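Local coordinates for Epf (Streptococcus pyogenes, PDB 4ES8), which acts as a cell-surface adhesin of the bacterium, binding to cells through an N-terminal region that contains a carbohydrate-binding module, at residues Asp23-Phe28 against Lys106-Asp111. Sequence-based numbering, arbitrary orientation. Where two conformers were deposited one is given.
With GOL (glycerol), chain C.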
ATOM      1  N   ASP A  23       0.882   8.278   7.949  1.00 11.07           N
ATOM      2  CA  ASP A  23       2.282   7.844   8.031  1.00 10.22           C
ATOM      3  C   ASP A  23       2.829   7.410   6.682  1.00 13.28           C
ATOM      4  O   ASP A  23       2.104   6.795   5.870  1.00 12.00           O
ATOM      5  CB  ASP A  23       2.368   6.612   8.957  1.00 11.68           C
ATOM      6  CG  ASP A  23       2.108   6.857  10.433  1.00 20.12           C
ATOM      7  OD1 ASP A  23       2.089   8.025  10.840  1.00 20.88           O
ATOM      8  OD2 ASP A  23       1.925   5.873  11.164  1.00 28.99           O
ATOM      9  N   ASP A  24       4.117   7.691   6.443  1.00 11.06           N
ATOM     10  CA  ASP A  24       4.766   7.171   5.231  0.50 10.36           C
ATOM     11  C   ASP A  24       5.061   5.711   5.537  1.00 13.26           C
ATOM     12  O   ASP A  24       5.639   5.415   6.601  1.00 14.22           O
ATOM     13  CB  ASP A  24       6.049   7.953   4.868  0.50 11.74           C
ATOM     14  CG  ASP A  24       6.918   7.393   3.738  0.50 17.84           C
ATOM     15  OD1 ASP A  24       6.456   6.478   3.005  0.50 13.81           O
ATOM     16  OD2 ASP A  24       8.047   7.886   3.568  0.50 22.25           O
ATOM     17  N   LEU A  25       4.680   4.807   4.638  1.00  7.78           N
ATOM     18  CA  LEU A  25       4.874   3.385   4.904  1.00  6.81           C
ATOM     19  C   LEU A  25       5.960   2.731   4.070  1.00  9.84           C
ATOM     20  O   LEU A  25       5.994   1.485   3.975  1.00  9.69           O
ATOM     21  CB  LEU A  25       3.543   2.644   4.715  1.00  7.52           C
ATOM     22  CG  LEU A  25       2.397   3.154   5.585  1.00 11.29           C
ATOM     23  CD1 LEU A  25       1.067   2.467   5.182  1.00 11.47           C
ATOM     24  CD2 LEU A  25       2.711   2.968   7.105  1.00 14.25           C
ATOM     25  N   MET A  26       6.881   3.531   3.496  1.00  7.68           N
ATOM     26  CA  MET A  26       8.033   2.983   2.785  0.50  7.11           C
ATOM     27  C   MET A  26       8.982   2.329   3.743  1.00 10.54           C
ATOM     28  O   MET A  26       9.054   2.769   4.909  1.00 10.52           O
ATOM     29  CB  MET A  26       8.803   4.116   2.100  0.50  8.19           C
ATOM     30  CG  MET A  26       8.160   4.610   0.869  0.50  9.90           C
ATOM     31  SD  MET A  26       7.797   3.359  -0.387  0.50 11.74           S
ATOM     32  CE  MET A  26       9.309   2.748  -0.662  0.50  9.78           C
ATOM     33  N   ASN A  27       9.737   1.332   3.299  1.00  7.22           N
ATOM     34  CA  ASN A  27      10.795   0.751   4.116  1.00  6.68           C
ATOM     35  C   ASN A  27      12.039   0.742   3.233  1.00  9.55           C
ATOM     36  O   ASN A  27      12.437  -0.316   2.701  1.00  8.82           O
ATOM     37  CB  ASN A  27      10.459  -0.611   4.712  1.00  8.62           C
ATOM     38  CG  ASN A  27      11.447  -0.985   5.815  1.00 13.84           C
ATOM     39  OD1 ASN A  27      12.304  -0.172   6.225  1.00 11.27           O
ATOM     40  ND2 ASN A  27      11.318  -2.198   6.333  1.00 14.88           N
ATOM     41  N   PHE A  28      12.622   1.942   3.022  1.00  8.77           N
ATOM     42  CA  PHE A  28      13.760   2.120   2.128  1.00  8.55           C
ATOM     43  C   PHE A  28      14.918   2.757   2.897  1.00 10.98           C
ATOM     44  O   PHE A  28      14.902   3.977   3.110  1.00  9.99           O
ATOM     45  CB  PHE A  28      13.354   2.979   0.902  1.00  8.92           C
ATOM     46  CG  PHE A  28      14.481   3.237  -0.069  1.00  8.31           C
ATOM     47  CD1 PHE A  28      14.817   2.299  -1.038  1.00 10.62           C
ATOM     48  CD2 PHE A  28      15.186   4.436  -0.039  1.00 10.00           C
ATOM     49  CE1 PHE A  28      15.862   2.547  -1.951  1.00 11.05           C
ATOM     50  CE2 PHE A  28      16.221   4.680  -0.949  1.00 12.38           C
ATOM     51  CZ  PHE A  28      16.555   3.733  -1.899  1.00 10.54           C
ATOM     52  N   LYS A 106       6.277  -1.112   4.559  1.00  7.27           N
ATOM     53  CA  LYS A 106       5.987  -1.719   5.841  1.00  7.76           C
ATOM     54  C   LYS A 106       4.746  -2.619   5.659  1.00 10.28           C
ATOM     55  O   LYS A 106       4.171  -2.697   4.550  1.00  9.25           O
ATOM     56  CB  LYS A 106       5.717  -0.627   6.899  1.00  8.48           C
ATOM     57  CG  LYS A 106       6.858   0.384   7.104  1.00 11.57           C
ATOM     58  CD  LYS A 106       8.062  -0.196   7.797  1.00 19.01           C
ATOM     59  CE  LYS A 106       9.171   0.838   7.977  1.00 17.41           C
ATOM     60  NZ  LYS A 106       8.765   1.945   8.914  1.00 18.27           N
ATOM     61  N   SER A 107       4.300  -3.269   6.740  1.00  9.17           N
ATOM     62  CA  SER A 107       3.140  -4.151   6.662  0.50  9.02           C
ATOM     63  C   SER A 107       1.882  -3.368   6.311  1.00 11.35           C
ATOM     64  O   SER A 107       1.514  -2.406   7.019  1.00 13.04           O
ATOM     65  CB  SER A 107       2.945  -4.889   7.983  0.50 10.03           C
ATOM     66  OG  SER A 107       1.972  -5.911   7.830  0.50  9.23           O
ATOM     67  N   LEU A 108       1.222  -3.784   5.209  1.00  8.07           N
ATOM     68  CA  LEU A 108       0.002  -3.114   4.767  1.00  7.58           C
ATOM     69  C   LEU A 108      -1.224  -3.879   5.271  1.00  9.76           C
ATOM     70  O   LEU A 108      -1.112  -5.053   5.650  1.00 10.72           O
ATOM     71  CB  LEU A 108      -0.027  -2.998   3.219  1.00  6.99           C
ATOM     72  CG  LEU A 108       1.226  -2.367   2.563  1.00  8.66           C
ATOM     73  CD1 LEU A 108       1.056  -2.272   1.063  1.00  9.68           C
ATOM     74  CD2 LEU A 108       1.533  -0.988   3.156  1.00 10.57           C
ATOM     75  N   ILE A 109      -2.373  -3.207   5.299  1.00  7.31           N
ATOM     76  CA  ILE A 109      -3.635  -3.817   5.717  1.00  7.41           C
ATOM     77  C   ILE A 109      -4.333  -4.366   4.488  1.00  9.55           C
ATOM     78  O   ILE A 109      -4.362  -3.716   3.443  1.00  9.50           O
ATOM     79  CB  ILE A 109      -4.521  -2.787   6.470  1.00  9.98           C
ATOM     80  CG1 ILE A 109      -3.833  -2.398   7.798  1.00  9.48           C
ATOM     81  CG2 ILE A 109      -5.942  -3.349   6.748  1.00 11.57           C
ATOM     82  CD1 ILE A 109      -4.441  -1.140   8.456  1.00 11.56           C
ATOM     83  N   LYS A 110      -4.927  -5.564   4.625  1.00  9.71           N
ATOM     84  CA  LYS A 110      -5.671  -6.182   3.521  1.00  8.79           C
ATOM     85  C   LYS A 110      -6.859  -5.305   3.143  1.00 10.73           C
ATOM     86  O   LYS A 110      -7.575  -4.819   4.027  1.00  9.95           O
ATOM     87  CB  LYS A 110      -6.182  -7.563   3.965  1.00 10.21           C
ATOM     88  CG  LYS A 110      -6.914  -8.336   2.850  1.00 15.42           C
ATOM     89  CD  LYS A 110      -7.358  -9.741   3.279  1.00 19.69           C
ATOM     90  CE  LYS A 110      -8.546  -9.727   4.224  1.00 34.21           C
ATOM     91  NZ  LYS A 110      -9.058 -11.106   4.493  1.00 38.70           N
ATOM     92  N   ASP A 111      -7.061  -5.102   1.830  1.00  7.85           N
ATOM     93  CA  ASP A 111      -8.217  -4.407   1.284  1.00  8.93           C
ATOM     94  C   ASP A 111      -8.238  -2.899   1.620  1.00 14.17           C
ATOM     95  O   ASP A 111      -9.292  -2.285   1.620  1.00 17.02           O
ATOM     96  CB  ASP A 111      -9.524  -5.096   1.733  1.00 10.65           C
ATOM     97  CG  ASP A 111     -10.755  -4.784   0.916  1.00 16.13           C
ATOM     98  OD1 ASP A 111     -10.645  -4.718  -0.328  1.00 11.67           O
ATOM     99  OD2 ASP A 111     -11.842  -4.674   1.516  1.00 16.51           O
TER
HETATM  100  C1  GOL C 501      11.673   3.414   7.394  1.00 16.17           C
HETATM  101  O1  GOL C 501      11.066   3.666   8.686  1.00 14.87           O
HETATM  102  C2  GOL C 501      12.353   4.686   6.901  1.00 16.05           C
HETATM  103  O2  GOL C 501      11.451   5.786   6.923  1.00 19.52           O
HETATM  104  C3  GOL C 501      12.926   4.459   5.501  1.00 15.99           C
HETATM  105  O3  GOL C 501      11.886   4.226   4.535  1.00 14.46           O
HETATM  106  O   HOH W   1       6.332   4.406   8.909  1.00 31.45           O
HETATM  107  O   HOH W   2       7.741   3.757   7.080  1.00 42.31           O
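Lys106 lies across the 23-28 segment with its methylene chain and ties on to it by its backbone. Its N donates to Leu25 O at 2.7 Å, almost linearly (168°), the one direct hydrogen bond between the two segments. Farther along, the aliphatic part of the lysine crosses the Asn27 side chain at about a right angle, its CE 3.6 Å from Asn27 CG. Asn27 turns its CG away from the backbone N (chi1 -166°), and its ND2 bonds to Asp37 OD1, a bond that would limit rotation of the amide beside the passing methylenes. A long, flexible lysine suits this place: its carbons pack on the amide while bends at chi2 and chi4 bring the ammonium to polar partners. There NZ meets a water at 2.8 Å that also lies within bonding distance of Asp24 O and Met26 O, and it donates to O1 of a glycerol, probably from the crystallisation liquor, at 2.9 Å. The same glycerol accepts at O3 from Phe28 N. On the apolar side Leu25 and Leu108 meet obliquely through single methyls, CD1 to CD2 at 4.0 Å; apolar branches suit this partly buried contact. Asp24 closes an Asx turn around Leu25, its OD1 accepting from Met26 N at 3.0 Å from above the carboxylate plane, and the same oxygen accepts from Ile211 N. The contact continues the antiparallel pairing of strand 26-27 with strand 97-105, seen in the backbone bonding of Asn27 with Asn104, into the loop that leads to strand 113-123. It lies between the two large antiparallel sheets, Met26 packing on Val103 and reaching strand 202-213, Leu108 reaching Phe178 and Thr180 of strand 172-180.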